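Local atomic coordinates of glucokinase (Thermus thermophilus, PDB entry 3VOV), a protein that phosphorylates glucose and probably other hexoses, as a zinc-containing hexokinase of the ROK family that belongs to the actin-like ATPase clan. Residues A114-G119 and E125-L130; G138-G143 and K234-G239; R184-D189 and R201-L206. All blocks are in the same frame, centred on the assembly; numbering follows the deposited sequence.

Contact 1. Residues A114-G119 and E125-L130; sequences AEHHLG and ESSLYL
His116 and Ser127 meet edge-on: OG of Ser127 lies 2.8 Å from ND1 of His116, near the plane of the imidazole, in a nearly straight hydrogen bond (163°) in which either atom could be the donor. The imidazole is carried toward the strand because CG of His116 stands anti to the backbone N (chi1 -176°). The same edge runs on against the chain just before the strand, where CE1 of His116 comes within 3.3 Å of O of Glu125. One edge of the imidazole so takes a polar bond and packs on a peptide.

Beside it, Glu115 and Tyr129 are joined differently. CG of Glu115 rests 3.9 Å from CE1 of Tyr129, approaching the ring obliquely, while the carboxylate and phenol planes are almost parallel, 6° apart. Their polar ends are bridged by a water, which donates to OE2 of Glu115 at 2.7 Å and sits 3.0 Å from OH of Tyr129. The buried carboxylate also accepts from backbone N-H groups: OE2 from Leu280, OE1 from Ala120 and Arg279. These bonds hold its rotation and would probably favour its charged form.

Helix 107-118 thus lies against strand 127-132, the central strand of its sheet, joined to it by a short loop, a helix-on-sheet layer of the actin-like ATPase fold shared by ROK sugar kinases.

Contact 2. Residues G138-G143 and K234-G239; sequences GGVVLG and KAFDPG
Phe236 presents one face of its ring to Val140, and this pair makes up most of the contact. The two side chains come from opposite directions, the valine from strand 136-142 and the phenylalanine from the last turn of helix 212-236. CG2 of Val140 stands over the face in a CH-pi contact, 4.0 Å from the ring centroid and 24° off the ring normal, displaced toward the CZ side. The other methyl, CG1, packs against the neighbouring part of the ring, 3.5 Å from CD1 of Phe236. Both branches can touch because CG1 is anti to the backbone N of Val140 (chi1 -170°), which turns the fork of the side chain toward the aromatic.

Leu142, two residues along the strand, adds a looser touch. Its CD2 methyl reaches to 4.5 Å from CD1 of Phe236, approaching obliquely. No hydrogen bond crosses between the segments, and the contact is wholly apolar.

After Phe236 the chain leaves the helix at Asp237, which has a positive phi, and turns toward strand 240-244. Leu128 of strand 127-132 and Leu147 also touch both Val140 and Phe236. A second subunit also reaches this site: its Phe236 ring meets this one with planes about 30° apart, and its Leu142 packs on this Leu142. The helix end therefore sits between its own sheet and the subunit interface.

Contact 3. Residues R184-D189 and R201-L206; sequences RALERD and RELFRL
Leu186 and Leu203 form the tight part of this contact, their side chains crossing at about a right angle. One methyl of Leu203, CD2, does the touching: it lies 3.7 Å from CB of Leu186 and 4.2 Å from CD2 of the same leucine. Leu203 sends this methyl across to the base of its partner by turning CG to the side opposite its own backbone N (chi1 177°). Helix 212-236 packs on both leucines, Leu217 and Ala221 meeting Leu186 and Val218 meeting Leu203.

Packing is looser at Phe204, where CZ only approaches CD1 of Leu186, at 4.2 Å and obliquely. The salt-bridged pairs lie away from the leucines. On the more exposed side of helix 200-208, Arg205 grips Glu202 side-on, NE to OE1 at 2.8 Å and NH2 to OE2 at 2.9 Å. Arg188 holds Asp189 in the same two-pronged manner, but this pair is buried, facing a third subunit whose Tyr192 makes a cation-pi contact to the arginine.

Between the segments there is neither a hydrogen bond nor a salt bridge, so their mutual fit rests on apolar packing, while these salt bridges run within each helix, with further partners such as Arg196 for Glu202.

In the fold
Contacts 1 and 2 are close neighbours, their centres about 9 Å apart, and share one mixed sheet: strands 127-132 and 136-142 run antiparallel side by side, with Tyr129 O 2.9 Å from Gly139 N in a probable hydrogen bond. Helix 107-118 and the end of helix 212-236 pack on opposite faces of this sheet. Contact 3 stands apart, about 28 and 30 Å from the other two between centres, among the helices. Along the chain contact 1 closes before contact 2 opens, and contact 3 is nested within the loop that contact 2 closes. Helix 212-236 links the regions, and contacts 2 and 3 adjoin different neighbouring subunits of the tetramer.

Contact 1. Residues A114-G119 and E125-L130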
# COMPACT_ATOMS: atom_id res chain seq x y z
N ALA B 114 11.02 -23.04 23.35
CA ALA B 114 11.55 -24.32 23.09
C ALA B 114 12.58 -24.25 21.95
O ALA B 114 13.68 -24.74 22.09
CB ALA B 114 10.41 -25.34 22.78
N GLU B 115 12.23 -23.61 20.85
CA GLU B 115 13.22 -23.46 19.75
C GLU B 115 14.45 -22.69 20.20
O GLU B 115 15.58 -22.95 19.74
CB GLU B 115 12.59 -22.80 18.52
CG GLU B 115 11.54 -23.67 17.86
CD GLU B 115 12.09 -24.82 17.05
OE1 GLU B 115 13.31 -24.82 16.71
OE2 GLU B 115 11.25 -25.70 16.71
N HIS B 116 14.24 -21.75 21.10
CA HIS B 116 15.37 -21.00 21.65
C HIS B 116 16.37 -21.82 22.46
O HIS B 116 17.57 -21.71 22.24
CB HIS B 116 14.86 -19.87 22.53
CG HIS B 116 15.94 -18.99 23.05
ND1 HIS B 116 16.37 -17.87 22.37
CD2 HIS B 116 16.65 -19.04 24.21
CE1 HIS B 116 17.33 -17.28 23.09
NE2 HIS B 116 17.50 -17.96 24.21
N HIS B 117 15.86 -22.57 23.44
CA HIS B 117 16.66 -23.39 24.32
C HIS B 117 17.08 -24.73 23.78
O HIS B 117 18.16 -25.19 24.09
CB HIS B 117 15.94 -23.57 25.66
CG HIS B 117 15.87 -22.31 26.46
ND1 HIS B 117 16.96 -21.81 27.14
CD2 HIS B 117 14.88 -21.40 26.61
CE1 HIS B 117 16.62 -20.66 27.71
NE2 HIS B 117 15.36 -20.39 27.40
N LEU B 118 16.24 -25.37 22.98
CA LEU B 118 16.45 -26.76 22.53
C LEU B 118 16.50 -26.95 21.00
O LEU B 118 16.77 -28.04 20.52
CB LEU B 118 15.26 -27.61 23.05
CG LEU B 118 15.22 -28.16 24.51
CD1 LEU B 118 16.15 -27.53 25.53
CD2 LEU B 118 13.78 -28.31 25.12
N GLY B 119 16.18 -25.92 20.22
CA GLY B 119 15.94 -26.10 18.79
C GLY B 119 16.78 -25.17 17.94
O GLY B 119 17.96 -24.92 18.24
N GLU B 125 21.31 -15.77 22.81
CA GLU B 125 20.75 -15.02 23.92
C GLU B 125 19.31 -14.57 23.65
O GLU B 125 18.49 -14.57 24.55
CB GLU B 125 21.58 -13.75 24.17
CG GLU B 125 22.95 -14.00 24.79
CD GLU B 125 22.82 -14.80 26.05
OE1 GLU B 125 22.25 -14.25 27.03
OE2 GLU B 125 23.24 -15.99 26.03
N SER B 126 19.05 -14.16 22.42
CA SER B 126 17.72 -13.68 22.04
C SER B 126 17.34 -14.32 20.72
O SER B 126 18.22 -14.65 19.89
CB SER B 126 17.65 -12.13 21.98
OG SER B 126 18.33 -11.59 20.83
N SER B 127 16.05 -14.56 20.54
CA SER B 127 15.58 -15.00 19.26
C SER B 127 14.13 -14.54 19.04
O SER B 127 13.44 -14.07 19.95
CB SER B 127 15.73 -16.53 19.10
OG SER B 127 14.97 -17.21 20.08
N LEU B 128 13.69 -14.72 17.81
CA LEU B 128 12.38 -14.29 17.41
C LEU B 128 11.82 -15.45 16.62
O LEU B 128 12.48 -15.98 15.74
CB LEU B 128 12.60 -13.07 16.53
CG LEU B 128 11.58 -12.26 15.79
CD1 LEU B 128 10.61 -13.14 15.09
CD2 LEU B 128 10.93 -11.18 16.66
N TYR B 129 10.61 -15.85 16.96
CA TYR B 129 9.99 -17.03 16.36
C TYR B 129 8.63 -16.68 15.76
O TYR B 129 7.83 -15.98 16.39
CB TYR B 129 9.80 -18.06 17.46
CG TYR B 129 9.01 -19.28 17.07
CD1 TYR B 129 9.61 -20.30 16.39
CD2 TYR B 129 7.67 -19.43 17.45
CE1 TYR B 129 8.90 -21.45 16.03
CE2 TYR B 129 6.95 -20.58 17.12
CZ TYR B 129 7.59 -21.60 16.41
OH TYR B 129 6.94 -22.76 16.07
N LEU B 130 8.37 -17.18 14.56
CA LEU B 130 7.06 -16.99 13.90
C LEU B 130 6.56 -18.32 13.48
O LEU B 130 7.33 -19.14 13.00
CB LEU B 130 7.23 -16.10 12.66
CG LEU B 130 5.92 -15.53 12.09
CD1 LEU B 130 5.50 -14.34 12.93
CD2 LEU B 130 6.11 -15.12 10.60
O HOH W 1 8.60 -25.16 16.56

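Contact 2. Residues G138-G143 and K234-G239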
# COMPACT_ATOMS: atom_id res chain seq x y z
N GLY B 138 3.56 -15.98 17.06
CA GLY B 138 5.00 -15.93 17.28
C GLY B 138 5.38 -15.77 18.72
O GLY B 138 4.57 -15.87 19.61
N GLY B 139 6.66 -15.51 18.95
CA GLY B 139 7.12 -15.29 20.31
C GLY B 139 8.46 -14.62 20.25
O GLY B 139 9.20 -14.81 19.27
N VAL B 140 8.74 -13.79 21.26
CA VAL B 140 10.01 -13.13 21.41
C VAL B 140 10.68 -13.60 22.71
O VAL B 140 10.07 -13.55 23.79
CB VAL B 140 9.84 -11.60 21.46
CG1 VAL B 140 11.24 -10.95 21.37
CG2 VAL B 140 9.00 -11.13 20.25
N VAL B 141 11.93 -14.05 22.57
CA VAL B 141 12.74 -14.58 23.69
C VAL B 141 13.95 -13.67 23.84
O VAL B 141 14.75 -13.52 22.92
CB VAL B 141 13.18 -16.03 23.43
CG1 VAL B 141 14.01 -16.61 24.61
CG2 VAL B 141 11.90 -16.94 23.20
N LEU B 142 14.01 -13.00 24.97
CA LEU B 142 15.14 -12.17 25.31
C LEU B 142 15.75 -12.52 26.67
O LEU B 142 14.99 -12.86 27.57
CB LEU B 142 14.61 -10.70 25.45
CG LEU B 142 13.65 -10.10 24.40
CD1 LEU B 142 13.06 -8.75 24.80
CD2 LEU B 142 14.34 -9.98 23.05
N GLY B 143 17.09 -12.43 26.87
CA GLY B 143 17.99 -13.68 27.24
C GLY B 143 17.07 -14.72 27.91
O GLY B 143 17.13 -14.93 29.13
N LYS B 234 14.24 -4.94 12.99
CA LYS B 234 14.57 -3.55 13.34
C LYS B 234 14.12 -3.25 14.78
O LYS B 234 14.70 -2.43 15.48
CB LYS B 234 13.85 -2.56 12.39
CG LYS B 234 13.92 -2.88 10.89
CD LYS B 234 15.31 -2.89 10.37
CE LYS B 234 15.29 -2.94 8.83
NZ LYS B 234 14.37 -3.99 8.23
N ALA B 235 13.02 -3.87 15.19
CA ALA B 235 12.54 -3.59 16.52
C ALA B 235 13.38 -4.38 17.54
O ALA B 235 13.78 -3.82 18.57
CB ALA B 235 11.07 -3.93 16.62
N PHE B 236 13.66 -5.66 17.26
CA PHE B 236 14.23 -6.55 18.27
C PHE B 236 15.72 -6.88 18.11
O PHE B 236 16.35 -7.16 19.13
CB PHE B 236 13.44 -7.87 18.33
CG PHE B 236 12.05 -7.72 18.85
CD1 PHE B 236 11.80 -7.64 20.22
CD2 PHE B 236 10.96 -7.70 17.96
CE1 PHE B 236 10.50 -7.53 20.71
CE2 PHE B 236 9.65 -7.58 18.45
CZ PHE B 236 9.42 -7.48 19.81
N ASP B 237 16.24 -6.89 16.87
CA ASP B 237 17.65 -7.24 16.58
C ASP B 237 18.01 -8.57 17.28
O ASP B 237 18.93 -8.61 18.10
CB ASP B 237 18.62 -6.10 17.01
CG ASP B 237 20.09 -6.36 16.60
OD1 ASP B 237 20.35 -7.16 15.67
OD2 ASP B 237 20.98 -5.73 17.20
N PRO B 238 17.25 -9.64 16.97
CA PRO B 238 17.41 -10.91 17.68
C PRO B 238 18.65 -11.64 17.18
O PRO B 238 19.10 -11.40 16.06
CB PRO B 238 16.16 -11.67 17.26
CG PRO B 238 15.90 -11.19 15.84
CD PRO B 238 16.21 -9.72 15.92
N GLY B 239 19.20 -12.54 17.98
CA GLY B 239 20.34 -13.36 17.56
C GLY B 239 20.01 -14.08 16.25
O GLY B 239 20.77 -14.01 15.28

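Contact 3. Residues R184-D189 and R201-L206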
# COMPACT_ATOMS: atom_id res chain seq x y z
N ARG B 184 -5.24 -19.71 6.70
CA ARG B 184 -6.60 -19.35 6.37
C ARG B 184 -6.68 -18.17 5.43
O ARG B 184 -7.65 -18.01 4.72
CB ARG B 184 -7.42 -19.05 7.62
CG ARG B 184 -7.76 -20.30 8.44
CD ARG B 184 -8.55 -19.94 9.68
NE ARG B 184 -9.74 -19.22 9.29
CZ ARG B 184 -10.02 -17.98 9.65
NH1 ARG B 184 -11.14 -17.42 9.23
NH2 ARG B 184 -9.20 -17.32 10.43
N ALA B 185 -5.67 -17.31 5.45
CA ALA B 185 -5.62 -16.19 4.49
C ALA B 185 -5.38 -16.72 3.06
O ALA B 185 -6.02 -16.29 2.10
CB ALA B 185 -4.54 -15.24 4.90
N LEU B 186 -4.45 -17.66 2.91
CA LEU B 186 -4.21 -18.27 1.61
C LEU B 186 -5.47 -18.95 1.07
O LEU B 186 -5.82 -18.80 -0.11
CB LEU B 186 -3.12 -19.32 1.74
CG LEU B 186 -1.70 -18.88 2.11
CD1 LEU B 186 -0.84 -20.13 2.38
CD2 LEU B 186 -1.08 -18.05 0.96
N GLU B 187 -6.13 -19.72 1.93
CA GLU B 187 -7.38 -20.38 1.54
C GLU B 187 -8.48 -19.37 1.21
O GLU B 187 -9.28 -19.61 0.28
CB GLU B 187 -7.85 -21.31 2.65
CG GLU B 187 -6.84 -22.41 2.91
CD GLU B 187 -7.28 -23.40 3.99
OE1 GLU B 187 -8.17 -23.07 4.81
OE2 GLU B 187 -6.69 -24.48 4.02
N ARG B 188 -8.54 -18.26 1.97
CA ARG B 188 -9.50 -17.20 1.68
C ARG B 188 -9.26 -16.64 0.26
O ARG B 188 -10.20 -16.51 -0.59
CB ARG B 188 -9.37 -16.08 2.73
CG ARG B 188 -10.16 -14.81 2.38
CD ARG B 188 -9.58 -13.47 2.99
NE ARG B 188 -8.21 -13.21 2.50
CZ ARG B 188 -7.21 -12.67 3.23
NH1 ARG B 188 -7.35 -12.34 4.52
NH2 ARG B 188 -6.02 -12.48 2.65
N ASP B 189 -8.02 -16.31 -0.03
CA ASP B 189 -7.75 -15.64 -1.31
C ASP B 189 -7.80 -16.66 -2.47
O ASP B 189 -8.17 -16.30 -3.61
CB ASP B 189 -6.39 -14.96 -1.30
CG ASP B 189 -6.34 -13.75 -0.38
OD1 ASP B 189 -7.41 -13.10 -0.20
OD2 ASP B 189 -5.26 -13.44 0.17
N ARG B 201 -3.67 -27.49 0.79
CA ARG B 201 -3.25 -28.65 -0.03
C ARG B 201 -3.49 -28.46 -1.53
O ARG B 201 -2.58 -28.66 -2.30
CB ARG B 201 -3.85 -29.97 0.44
CG ARG B 201 -3.03 -30.60 1.53
CD ARG B 201 -3.85 -30.97 2.76
NE ARG B 201 -4.67 -32.17 2.56
CZ ARG B 201 -5.99 -32.25 2.76
NH1 ARG B 201 -6.72 -31.21 3.18
NH2 ARG B 201 -6.58 -33.41 2.53
N GLU B 202 -4.72 -28.11 -1.92
CA GLU B 202 -5.08 -27.90 -3.33
C GLU B 202 -4.28 -26.68 -3.86
O GLU B 202 -3.70 -26.75 -4.96
CB GLU B 202 -6.62 -27.76 -3.45
CG GLU B 202 -7.25 -27.19 -4.76
CD GLU B 202 -7.22 -28.12 -5.96
OE1 GLU B 202 -6.68 -29.26 -5.88
OE2 GLU B 202 -7.73 -27.70 -7.02
N LEU B 203 -4.19 -25.61 -3.07
CA LEU B 203 -3.39 -24.44 -3.47
C LEU B 203 -1.94 -24.81 -3.78
O LEU B 203 -1.40 -24.41 -4.81
CB LEU B 203 -3.46 -23.30 -2.42
CG LEU B 203 -2.60 -22.05 -2.72
CD1 LEU B 203 -3.04 -21.34 -4.02
CD2 LEU B 203 -2.57 -21.07 -1.50
N PHE B 204 -1.30 -25.60 -2.91
CA PHE B 204 0.10 -25.96 -3.14
C PHE B 204 0.29 -26.94 -4.35
O PHE B 204 1.32 -26.92 -5.02
CB PHE B 204 0.77 -26.51 -1.87
CG PHE B 204 0.93 -25.50 -0.74
CD1 PHE B 204 1.11 -25.95 0.57
CD2 PHE B 204 0.95 -24.11 -0.98
CE1 PHE B 204 1.26 -25.04 1.64
CE2 PHE B 204 1.10 -23.20 0.08
CZ PHE B 204 1.27 -23.67 1.39
N ARG B 205 -0.69 -27.80 -4.60
CA ARG B 205 -0.67 -28.67 -5.80
C ARG B 205 -0.73 -27.79 -7.05
O ARG B 205 0.09 -27.94 -7.96
CB ARG B 205 -1.87 -29.65 -5.77
CG ARG B 205 -2.21 -30.30 -7.14
CD ARG B 205 -3.51 -31.12 -7.15
NE ARG B 205 -4.68 -30.31 -7.50
CZ ARG B 205 -4.91 -29.74 -8.69
NH1 ARG B 205 -4.04 -29.86 -9.69
NH2 ARG B 205 -6.03 -29.05 -8.87
N LEU B 206 -1.69 -26.86 -7.08
CA LEU B 206 -1.80 -25.90 -8.17
C LEU B 206 -0.50 -25.12 -8.41
O LEU B 206 -0.06 -24.92 -9.56
CB LEU B 206 -2.97 -24.95 -7.92
CG LEU B 206 -4.39 -25.49 -8.14
CD1 LEU B 206 -5.38 -24.60 -7.46
CD2 LEU B 206 -4.68 -25.65 -9.66